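Local coordinates for putative fumarylacetoacetate hydrolase family protein (Yersinia pestis, PDB 3S52) that is a putative member of the fumarylacetoacetate hydrolase family, built on the mixed beta-sheet fold of that family, whose specific function is not established, at residues V70-E75 and G199-G204. Numbering follows the deposited sequence.
Sequences VHHEIE and GPMQSG
H71 and P200 pair as an antiparallel non-hydrogen-bonded pair, CA to CA 4.1 Å, in a short bridge that adds strand 199-201 to strand 70-80 within the mixed beta sheet of the fumarylacetoacetate hydrolase C-terminal fold. The segment axes meet at 116°, far from strictly antiparallel, and two backbone bonds flank the pair: M201 N to V70 O and H72 N to G199 O, each 2.8 Å. A water bridges V70 N and M201 O, which lie too far apart to bond directly, accepting from V70 N and donating to M201 O.

The side chains of H71 and P200 diverge from the pair, yet the H71 ring lies against the G199-P200 peptide, with P200 N 3.7 Å above its centre, and P200 CD makes a CH-pi contact over the face of the ring. V70, H72 and M201 share one face of the sheet. H72 CG sits between its backbone N and carbonyl carbon (chi1 55°), which brings the imidazole over G199; ND1 is hydrogen-bonded to Q160. Selenomethionine M201 approaches that ring from the side, its SE 78° off the normal, while L105 and L207 also pack on M201. G199 O sits above the H72 ring near its rim, 3.0 Å from CD2, whereas M201 CG meets the same CD2 in the ring plane at 3.7 Å.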
loop_
_atom_site.group_PDB
_atom_site.type_symbol
_atom_site.label_atom_id
_atom_site.label_comp_id
_atom_site.label_asym_id
_atom_site.label_seq_id
_atom_site.Cartn_x
_atom_site.Cartn_y
_atom_site.Cartn_z
ATOM N N VAL A 70 -0.856 1.558 20.131
ATOM C CA VAL A 70 -0.848 0.541 19.099
ATOM C C VAL A 70 -1.801 -0.590 19.495
ATOM O O VAL A 70 -1.654 -1.193 20.566
ATOM C CB VAL A 70 0.588 -0.003 18.908
ATOM C CG1 VAL A 70 0.621 -1.092 17.866
ATOM C CG2 VAL A 70 1.535 1.130 18.533
ATOM N N HIS A 71 -2.778 -0.872 18.631
ATOM C CA HIS A 71 -3.788 -1.897 18.902
ATOM C C HIS A 71 -3.567 -3.193 18.111
ATOM O O HIS A 71 -3.226 -3.155 16.930
ATOM C CB HIS A 71 -5.189 -1.356 18.575
ATOM C CG HIS A 71 -5.722 -0.389 19.587
ATOM N ND1 HIS A 71 -4.920 0.521 20.245
ATOM C CD2 HIS A 71 -6.979 -0.184 20.047
ATOM C CE1 HIS A 71 -5.661 1.240 21.072
ATOM N NE2 HIS A 71 -6.913 0.828 20.974
ATOM N N HIS A 72 -3.785 -4.334 18.757
ATOM C CA HIS A 72 -3.733 -5.617 18.068
ATOM C C HIS A 72 -5.038 -5.868 17.276
ATOM O O HIS A 72 -6.126 -5.521 17.746
ATOM C CB HIS A 72 -3.495 -6.749 19.079
ATOM C CG HIS A 72 -4.497 -6.789 20.196
ATOM N ND1 HIS A 72 -5.769 -7.304 20.042
ATOM C CD2 HIS A 72 -4.416 -6.376 21.487
ATOM C CE1 HIS A 72 -6.427 -7.200 21.185
ATOM N NE2 HIS A 72 -5.629 -6.640 22.078
ATOM N N GLU A 73 -4.932 -6.398 16.054
ATOM C CA GLU A 73 -6.108 -6.954 15.401
ATOM C C GLU A 73 -5.757 -8.301 14.788
ATOM O O GLU A 73 -5.204 -8.349 13.688
ATOM C CB GLU A 73 -6.577 -5.996 14.295
ATOM C CG GLU A 73 -6.583 -4.547 14.740
ATOM C CD GLU A 73 -7.296 -3.632 13.759
ATOM O OE1 GLU A 73 -7.312 -3.949 12.547
ATOM O OE2 GLU A 73 -7.840 -2.599 14.215
ATOM N N ILE A 74 -6.179 -9.386 15.428
ATOM C CA ILE A 74 -5.826 -10.723 14.946
ATOM C C ILE A 74 -6.684 -11.052 13.717
ATOM O O ILE A 74 -7.847 -10.639 13.639
ATOM C CB ILE A 74 -5.982 -11.810 16.053
ATOM C CG1 ILE A 74 -5.358 -13.130 15.601
ATOM C CG2 ILE A 74 -7.437 -12.031 16.399
ATOM C CD1 ILE A 74 -5.460 -14.247 16.639
ATOM N N GLU A 75 -6.094 -11.748 12.745
ATOM C CA GLU A 75 -6.763 -12.004 11.471
ATOM C C GLU A 75 -6.232 -13.256 10.814
ATOM O O GLU A 75 -5.053 -13.590 10.960
ATOM C CB GLU A 75 -6.583 -10.806 10.499
ATOM C CG GLU A 75 -6.883 -9.439 11.139
ATOM C CD GLU A 75 -7.158 -8.322 10.140
ATOM O OE1 GLU A 75 -7.245 -8.607 8.929
ATOM O OE2 GLU A 75 -7.298 -7.147 10.575
ATOM N N GLY A 199 -7.678 -4.084 20.908
ATOM C CA GLY A 199 -7.216 -3.336 22.060
ATOM C C GLY A 199 -5.745 -2.984 22.031
ATOM O O GLY A 199 -5.005 -3.450 21.170
ATOM N N PRO A 200 -5.311 -2.155 22.990
ATOM C CA PRO A 200 -3.932 -1.651 23.007
ATOM C C PRO A 200 -2.939 -2.698 23.501
ATOM O O PRO A 200 -3.276 -3.591 24.273
ATOM C CB PRO A 200 -4.001 -0.481 23.995
ATOM C CG PRO A 200 -5.113 -0.841 24.922
ATOM C CD PRO A 200 -6.120 -1.620 24.102
HETATM N N MSE A 201 -1.710 -2.583 23.031
HETATM C CA MSE A 201 -0.621 -3.392 23.542
HETATM C C MSE A 201 0.439 -2.442 24.032
HETATM O O MSE A 201 0.481 -1.296 23.598
HETATM C CB MSE A 201 -0.021 -4.235 22.433
HETATM C CG MSE A 201 -1.040 -4.967 21.596
HETATM SE SE MSE A 201 -0.122 -6.272 20.510
HETATM C CE MSE A 201 0.929 -5.036 19.458
ATOM N N GLN A 202 1.307 -2.917 24.915
ATOM C CA GLN A 202 2.466 -2.121 25.309
ATOM C C GLN A 202 3.710 -2.982 25.432
ATOM O O GLN A 202 3.638 -4.211 25.503
ATOM C CB GLN A 202 2.214 -1.333 26.599
ATOM C CG GLN A 202 1.803 -2.167 27.808
ATOM C CD GLN A 202 1.519 -1.307 29.047
ATOM O OE1 GLN A 202 1.045 -0.173 28.941
ATOM N NE2 GLN A 202 1.804 -1.852 30.223
ATOM N N SER A 203 4.856 -2.316 25.427
ATOM C CA SER A 203 6.122 -2.992 25.572
ATOM C C SER A 203 6.092 -3.896 26.811
ATOM O O SER A 203 5.680 -3.478 27.893
ATOM C CB SER A 203 7.243 -1.956 25.669
ATOM O OG SER A 203 8.483 -2.558 25.365
ATOM N N GLY A 204 6.502 -5.147 26.644
ATOM C CA GLY A 204 6.544 -6.082 27.761
ATOM C C GLY A 204 5.395 -7.084 27.782
ATOM O O GLY A 204 5.446 -8.065 28.507
HETATM O O HOH W 1 0.290 1.077 22.439
#